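Local coordinates for protein sugar isomerase (Sinorhizobium meliloti, PDB 3QC0) that binds a zinc ion in a xylose isomerase-like TIM barrel and probably isomerises a sugar, at residues 77-80 against 81-84; 114-117 against 118-121; 253-256 against 257-260. One frame throughout, in Å; residues are numbered along the deposited sequence. Where two conformers were deposited one is given.

Interaction 1: 77-80 against 81-84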
loop_
_atom_site.group_PDB
_atom_site.type_symbol
_atom_site.label_atom_id
_atom_site.label_comp_id
_atom_site.label_asym_id
_atom_site.label_seq_id
_atom_site.Cartn_x
_atom_site.Cartn_y
_atom_site.Cartn_z
ATOM N N GLY A 77 0.872 -27.708 7.259
ATOM C CA GLY A 77 0.518 -26.393 7.677
ATOM C C GLY A 77 -0.597 -25.760 6.894
ATOM O O GLY A 77 -1.472 -25.070 7.457
ATOM N N ARG A 78 -0.604 -25.978 5.589
ATOM C CA ARG A 78 -1.703 -25.435 4.785
ATOM C C ARG A 78 -3.032 -26.070 5.193
ATOM O O ARG A 78 -4.046 -25.375 5.258
ATOM C CB ARG A 78 -1.471 -25.632 3.304
ATOM C CG ARG A 78 -0.351 -24.699 2.842
ATOM C CD ARG A 78 -0.187 -24.751 1.298
ATOM N NE ARG A 78 0.261 -26.039 0.830
ATOM C CZ ARG A 78 1.519 -26.449 0.710
ATOM N NH1 ARG A 78 2.552 -25.685 1.119
ATOM N NH2 ARG A 78 1.746 -27.657 0.197
ATOM N N GLU A 79 -3.014 -27.379 5.433
ATOM C CA GLU A 79 -4.266 -28.062 5.800
ATOM C C GLU A 79 -4.696 -27.633 7.203
ATOM O O GLU A 79 -5.902 -27.492 7.455
ATOM C CB GLU A 79 -4.127 -29.553 5.687
ATOM C CG GLU A 79 -5.405 -30.321 6.101
ATOM C CD GLU A 79 -6.637 -30.022 5.242
ATOM O OE1 GLU A 79 -6.482 -29.516 4.118
ATOM O OE2 GLU A 79 -7.781 -30.324 5.720
ATOM N N LYS A 80 -3.736 -27.412 8.123
ATOM C CA LYS A 80 -4.095 -26.881 9.445
ATOM C C LYS A 80 -4.847 -25.552 9.315
ATOM O O LYS A 80 -5.889 -25.343 9.975
ATOM C CB LYS A 80 -2.886 -26.728 10.363
ATOM C CG LYS A 80 -2.341 -28.090 10.841
ATOM C CD LYS A 80 -1.062 -27.956 11.708
ATOM C CE LYS A 80 -0.492 -29.342 12.049
ATOM N NZ LYS A 80 -1.528 -30.170 12.764
ATOM N N ALA A 81 -4.395 -24.692 8.424
ATOM C CA ALA A 81 -5.071 -23.422 8.196
ATOM C C ALA A 81 -6.463 -23.629 7.599
ATOM O O ALA A 81 -7.442 -23.027 8.051
ATOM C CB ALA A 81 -4.224 -22.493 7.307
ATOM N N ILE A 82 -6.556 -24.485 6.589
ATOM C CA ILE A 82 -7.854 -24.775 5.956
ATOM C C ILE A 82 -8.829 -25.297 7.001
ATOM O O ILE A 82 -9.988 -24.866 7.063
ATOM C CB ILE A 82 -7.660 -25.720 4.794
ATOM C CG1 ILE A 82 -6.968 -25.020 3.614
ATOM C CG2 ILE A 82 -9.016 -26.317 4.341
ATOM C CD1 ILE A 82 -6.280 -25.964 2.628
ATOM N N ASP A 83 -8.369 -26.226 7.835
ATOM C CA ASP A 83 -9.236 -26.806 8.835
ATOM C C ASP A 83 -9.691 -25.773 9.849
ATOM O O ASP A 83 -10.868 -25.800 10.252
ATOM C CB ASP A 83 -8.606 -28.084 9.434
ATOM C CG ASP A 83 -9.615 -29.198 9.620
ATOM O OD1 ASP A 83 -10.466 -29.444 8.717
ATOM O OD2 ASP A 83 -9.566 -29.836 10.695
ATOM N N ASP A 84 -8.793 -24.857 10.292
ATOM C CA ASP A 84 -9.216 -23.720 11.121
ATOM C C ASP A 84 -10.316 -22.906 10.494
ATOM O O ASP A 84 -11.237 -22.473 11.183
ATOM C CB ASP A 84 -8.047 -22.771 11.501
ATOM C CG ASP A 84 -8.502 -21.556 12.326
ATOM O OD1 ASP A 84 -8.995 -21.806 13.473
ATOM O OD2 ASP A 84 -8.455 -20.391 11.806
#
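I82 and R78 meet one turn apart near the start of helix 75-94, the helix that carries the chain from strand 60-68 to strand 100-103 in a beta-alpha-beta unit of the TIM barrel. The tight part is here. The amide of I82 bonds to R78 O at 3.0 Å, and the side chain folds back over the same carbonyl, with I82 CG1 3.4 Å from R78 O. With CG1 anti to its own carbonyl carbon (chi1 -71°), that branch is set over R78 O, and a nearly extended chi2 keeps I82 CD1 close to the same oxygen, at 3.5 Å. Past this contact I82 packs on A127 and V128 of helix 114-135; an alanine here would probably leave a gap against those two residues and take away the CG1 and CD1 cover of R78 O. Around it the backbone ladder is regular, D83 N to E79 O being the shortest rung at 2.8 Å.

The solvent side is looser. E79 crosses I82 at about a right angle, and its OE1 comes no nearer than 3.9 Å to I82 CD1. Its carboxylate stands near that of D83, two like charges that are probably made tolerable by R86, which forms a salt bridge with each. The carboxylate planes are 37° apart, and E79 OE2 stays 4.1 Å from D83 OD1.

Interaction 2: 114-117 against 118-121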
loop_
_atom_site.group_PDB
_atom_site.type_symbol
_atom_site.label_atom_id
_atom_site.label_comp_id
_atom_site.label_asym_id
_atom_site.label_seq_id
_atom_site.Cartn_x
_atom_site.Cartn_y
_atom_site.Cartn_z
ATOM N N ILE A 114 5.779 -14.627 -3.863
ATOM C CA ILE A 114 4.480 -13.998 -3.630
ATOM C C ILE A 114 3.406 -14.589 -4.541
ATOM O O ILE A 114 2.258 -14.781 -4.109
ATOM C CB ILE A 114 4.569 -12.462 -3.719
ATOM C CG1 ILE A 114 3.359 -11.772 -3.136
ATOM C CG2 ILE A 114 4.809 -11.993 -5.197
ATOM C CD1 ILE A 114 3.185 -11.906 -1.627
ATOM N N ASP A 115 3.765 -14.948 -5.770
ATOM C CA ASP A 115 2.776 -15.579 -6.623
ATOM C C ASP A 115 2.326 -16.940 -6.079
ATOM O O ASP A 115 1.125 -17.282 -6.149
ATOM C CB ASP A 115 3.285 -15.752 -8.064
ATOM C CG ASP A 115 3.491 -14.449 -8.807
ATOM O OD1 ASP A 115 3.167 -13.364 -8.307
ATOM O OD2 ASP A 115 3.997 -14.556 -9.977
ATOM N N ALA A 116 3.256 -17.729 -5.554
ATOM C CA ALA A 116 2.917 -19.015 -4.965
ATOM C C ALA A 116 2.056 -18.829 -3.744
ATOM O O ALA A 116 1.101 -19.616 -3.515
ATOM C CB ALA A 116 4.192 -19.821 -4.603
ATOM N N ALA A 117 2.381 -17.844 -2.914
ATOM C CA ALA A 117 1.535 -17.559 -1.728
ATOM C C ALA A 117 0.101 -17.286 -2.188
ATOM O O ALA A 117 -0.867 -17.728 -1.603
ATOM C CB ALA A 117 2.098 -16.375 -0.929
ATOM N N ARG A 118 -0.046 -16.510 -3.237
ATOM C CA ARG A 118 -1.369 -16.180 -3.747
ATOM C C ARG A 118 -2.084 -17.410 -4.301
ATOM O O ARG A 118 -3.287 -17.557 -4.072
ATOM C CB ARG A 118 -1.245 -15.056 -4.775
ATOM C CG ARG A 118 -0.926 -13.743 -4.072
ATOM C CD ARG A 118 -0.398 -12.653 -4.990
ATOM N NE ARG A 118 -0.347 -11.422 -4.234
ATOM C CZ ARG A 118 0.408 -10.367 -4.492
ATOM N NH1 ARG A 118 1.103 -10.317 -5.604
ATOM N NH2 ARG A 118 0.390 -9.330 -3.672
ATOM N N ARG A 119 -1.346 -18.295 -4.983
ATOM C CA ARG A 119 -1.947 -19.569 -5.405
ATOM C C ARG A 119 -2.442 -20.365 -4.189
ATOM O O ARG A 119 -3.505 -21.003 -4.239
ATOM C CB ARG A 119 -0.989 -20.421 -6.220
ATOM C CG ARG A 119 -0.714 -19.845 -7.588
ATOM C CD ARG A 119 0.009 -20.831 -8.497
ATOM N NE ARG A 119 1.313 -21.245 -7.975
ATOM C CZ ARG A 119 2.466 -20.616 -8.220
ATOM N NH1 ARG A 119 2.506 -19.514 -8.945
ATOM N NH2 ARG A 119 3.589 -21.102 -7.717
HETATM N N MSE A 120 -1.687 -20.372 -3.110
HETATM C CA MSE A 120 -2.109 -21.085 -1.861
HETATM C C MSE A 120 -3.356 -20.491 -1.285
HETATM O O MSE A 120 -4.185 -21.210 -0.750
HETATM C CB MSE A 120 -1.012 -21.065 -0.823
HETATM C CG MSE A 120 0.260 -21.798 -1.194
HETATM SE SE MSE A 120 1.663 -21.529 0.071
HETATM C CE MSE A 120 3.059 -22.534 -0.781
ATOM N N VAL A 121 -3.532 -19.180 -1.395
ATOM C CA VAL A 121 -4.795 -18.517 -1.008
ATOM C C VAL A 121 -5.975 -19.014 -1.816
ATOM O O VAL A 121 -6.985 -19.416 -1.279
ATOM C CB VAL A 121 -4.674 -16.962 -1.080
ATOM C CG1 VAL A 121 -6.015 -16.306 -0.835
ATOM C CG2 VAL A 121 -3.598 -16.464 -0.040
HETATM O O HOH W 1 1.032 -12.069 -7.843
#
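R118 lays its guanidinium against I114, whose CG1 sits 3.5 Å from R118 CZ, over the centre of one face. I114 holds CG1 anti to its backbone N (chi1 -165°), while R118 has CG beside its own backbone N (chi1 -72°) and an extended chain from there to NE, which together carry the planar head alongside I114. On the way R118 CG passes 3.3 Å from I114 O, the carbonyl that also accepts the R118 amide. At the rim of the guanidinium, in its plane, a water accepts from R118 NH1 at 2.8 Å and donates to D115 OD1, joining two opposite charges that do not touch directly. The rest of the head is gripped from outside: NE bonds to C154 O, and NH2 to N156 and to the carbonyl of W183 of the second subunit.

R119 bends at chi3 (-61°) and brings its own guanidinium over A116, with R119 NH2 3.4 Å from A116 CB; its NE bonds to a bound tetraethylene glycol. Four i to i+4 backbone bonds run through the two turns. This is the opening of the helix that links strands 100-103 and 139-141 of the TIM barrel, with R118 built into the subunit interface.

Interaction 3: 253-256 against 257-260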
loop_
_atom_site.group_PDB
_atom_site.type_symbol
_atom_site.label_atom_id
_atom_site.label_comp_id
_atom_site.label_asym_id
_atom_site.label_seq_id
_atom_site.Cartn_x
_atom_site.Cartn_y
_atom_site.Cartn_z
ATOM N N ASP A 253 -3.691 4.804 20.429
ATOM C CA ASP A 253 -3.372 6.019 21.212
ATOM C C ASP A 253 -4.509 7.015 21.313
ATOM O O ASP A 253 -4.352 8.063 21.961
ATOM C CB ASP A 253 -2.140 6.700 20.611
ATOM C CG ASP A 253 -0.850 5.919 20.898
ATOM O OD1 ASP A 253 -0.833 5.098 21.864
ATOM O OD2 ASP A 253 0.151 6.140 20.166
ATOM N N ASN A 254 -5.660 6.699 20.727
ATOM C CA ASN A 254 -6.819 7.570 20.788
ATOM C C ASN A 254 -8.089 6.799 21.191
ATOM O O ASN A 254 -8.380 6.682 22.389
ATOM C CB ASN A 254 -6.994 8.371 19.480
ATOM C CG ASN A 254 -8.064 9.431 19.574
ATOM O OD1 ASN A 254 -8.603 9.691 20.659
ATOM N ND2 ASN A 254 -8.385 10.066 18.447
ATOM N N TRP A 255 -8.820 6.225 20.251
ATOM C CA TRP A 255 -10.165 5.700 20.543
ATOM C C TRP A 255 -10.163 4.520 21.497
ATOM O O TRP A 255 -11.105 4.388 22.303
ATOM C CB TRP A 255 -10.932 5.380 19.254
ATOM C CG TRP A 255 -11.009 6.592 18.416
ATOM C CD1 TRP A 255 -10.262 6.877 17.284
ATOM C CD2 TRP A 255 -11.825 7.733 18.650
ATOM N NE1 TRP A 255 -10.578 8.116 16.830
ATOM C CE2 TRP A 255 -11.515 8.684 17.645
ATOM C CE3 TRP A 255 -12.758 8.071 19.635
ATOM C CZ2 TRP A 255 -12.149 9.911 17.560
ATOM C CZ3 TRP A 255 -13.382 9.286 19.553
ATOM C CH2 TRP A 255 -13.089 10.194 18.529
ATOM N N TRP A 256 -9.106 3.723 21.503
ATOM C CA TRP A 256 -9.028 2.605 22.446
ATOM C C TRP A 256 -8.764 3.074 23.882
ATOM O O TRP A 256 -8.888 2.267 24.788
ATOM C CB TRP A 256 -7.948 1.583 22.072
ATOM C CG TRP A 256 -8.324 0.695 20.907
ATOM C CD1 TRP A 256 -9.534 0.615 20.293
ATOM C CD2 TRP A 256 -7.472 -0.239 20.244
ATOM N NE1 TRP A 256 -9.493 -0.328 19.281
ATOM C CE2 TRP A 256 -8.237 -0.865 19.231
ATOM C CE3 TRP A 256 -6.147 -0.612 20.402
ATOM C CZ2 TRP A 256 -7.708 -1.828 18.384
ATOM C CZ3 TRP A 256 -5.617 -1.568 19.571
ATOM C CH2 TRP A 256 -6.412 -2.180 18.571
ATOM N N LYS A 257 -8.366 4.335 24.040
ATOM C CA LYS A 257 -8.062 4.907 25.365
ATOM C C LYS A 257 -9.227 5.733 25.903
ATOM O O LYS A 257 -9.127 6.330 26.997
ATOM C CB LYS A 257 -6.797 5.767 25.286
ATOM C CG LYS A 257 -5.505 4.972 25.138
ATOM C CD LYS A 257 -4.278 5.885 25.084
ATOM C CE LYS A 257 -2.990 5.089 25.304
ATOM N NZ LYS A 257 -1.768 5.921 25.145
ATOM N N ARG A 258 -10.336 5.777 25.167
ATOM C CA ARG A 258 -11.491 6.583 25.547
ATOM C C ARG A 258 -12.673 5.718 26.013
ATOM O O ARG A 258 -12.739 4.540 25.690
ATOM C CB ARG A 258 -11.887 7.479 24.377
ATOM C CG ARG A 258 -10.810 8.545 24.127
ATOM C CD ARG A 258 -10.880 9.206 22.802
ATOM N NE ARG A 258 -11.967 10.158 22.681
ATOM C CZ ARG A 258 -11.973 11.190 21.842
ATOM N NH1 ARG A 258 -10.951 11.406 21.025
ATOM N NH2 ARG A 258 -13.013 12.009 21.808
ATOM N N PRO A 259 -13.602 6.285 26.820
ATOM C CA PRO A 259 -14.714 5.438 27.276
ATOM C C PRO A 259 -15.530 4.901 26.092
ATOM O O PRO A 259 -15.842 5.651 25.152
ATOM C CB PRO A 259 -15.555 6.385 28.180
ATOM C CG PRO A 259 -14.627 7.511 28.505
ATOM C CD PRO A 259 -13.750 7.675 27.281
ATOM N N ALA A 260 -15.841 3.613 26.145
ATOM C CA ALA A 260 -16.535 2.943 25.039
ATOM C C ALA A 260 -17.809 3.681 24.676
ATOM O O ALA A 260 -18.162 3.813 23.535
ATOM C CB ALA A 260 -16.831 1.482 25.368
HETATM O O HOH W 2 -2.631 8.345 24.263
HETATM O O HOH W 3 -9.937 12.649 18.680
#
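The stack comes first: R258 spreads its guanidinium flat over the six-membered part of the W255 indole, centres 4.0 Å apart and planes 21° from parallel. Both residues belong to the loop between strand 245-247 and helix 260-274 of the TIM barrel, where a short 3-10 turn precedes P259, the N-cap residue of that helix. W255 CZ3 lies beneath the middle of the guanidinium, 3.3 Å from R258 CZ. The R258 chain gets there by bending at chi3 (74°), which turns the head back over the indole. N254 ND2 lies over the same face of the ring, toward its rim.

Among the side-chain hydrogen bonds, R258 NH1 donates to N254 OD1 at 2.9 Å. It is a straight bond, 168° at the hydrogen, and it uses a lone pair of the amide oxygen while staying in the guanidinium plane. A water at the same edge accepts from R258 NH1 and from N254 ND2, closing a small ring around the amide. R258 NH2 also makes a salt bridge with E262, in the first turn of helix 260-274.

A second salt bridge joins D253 and K257, which run side by side. In the conformer described, one of two modelled for K257, D253 OD1 is 3.5 Å from K257 NZ, and another water accepts from that ammonium and donates to D253 O.

Backbone bonds supply the turn itself. K257 N reaches N254 O at 2.9 Å, and R258 N reaches W255 O at 3.3 Å; both donors stand above the carbonyl planes, off the lone pairs.

Stack, amide bond and salt bridge together fix the rotation of the R258 head, and the charge of E262 would be expected to offset that of the arginine lying on the indole. The exposed K257 ammonium is probably less firmly placed.

From the N terminus, strand 60-68 leads into helix 75-94, where interaction 1 lies; strand 100-103 follows, then helix 114-135 with interaction 2, and much later strand 245-247 runs into the loop of interaction 3 ahead of the last helix. The three are in series: none nests in or crosses another, and each is a local contact within one turn or so rather than the closure of a long loop. Interactions 1 and 2 lie on neighbouring helices outside the barrel, which touch where R78 NH1 packs on CE of the selenomethionine M120. Interaction 3 stands across the chain's centre from interaction 2, their nearest atoms about 24 Å apart, and belongs to the last beta-alpha link.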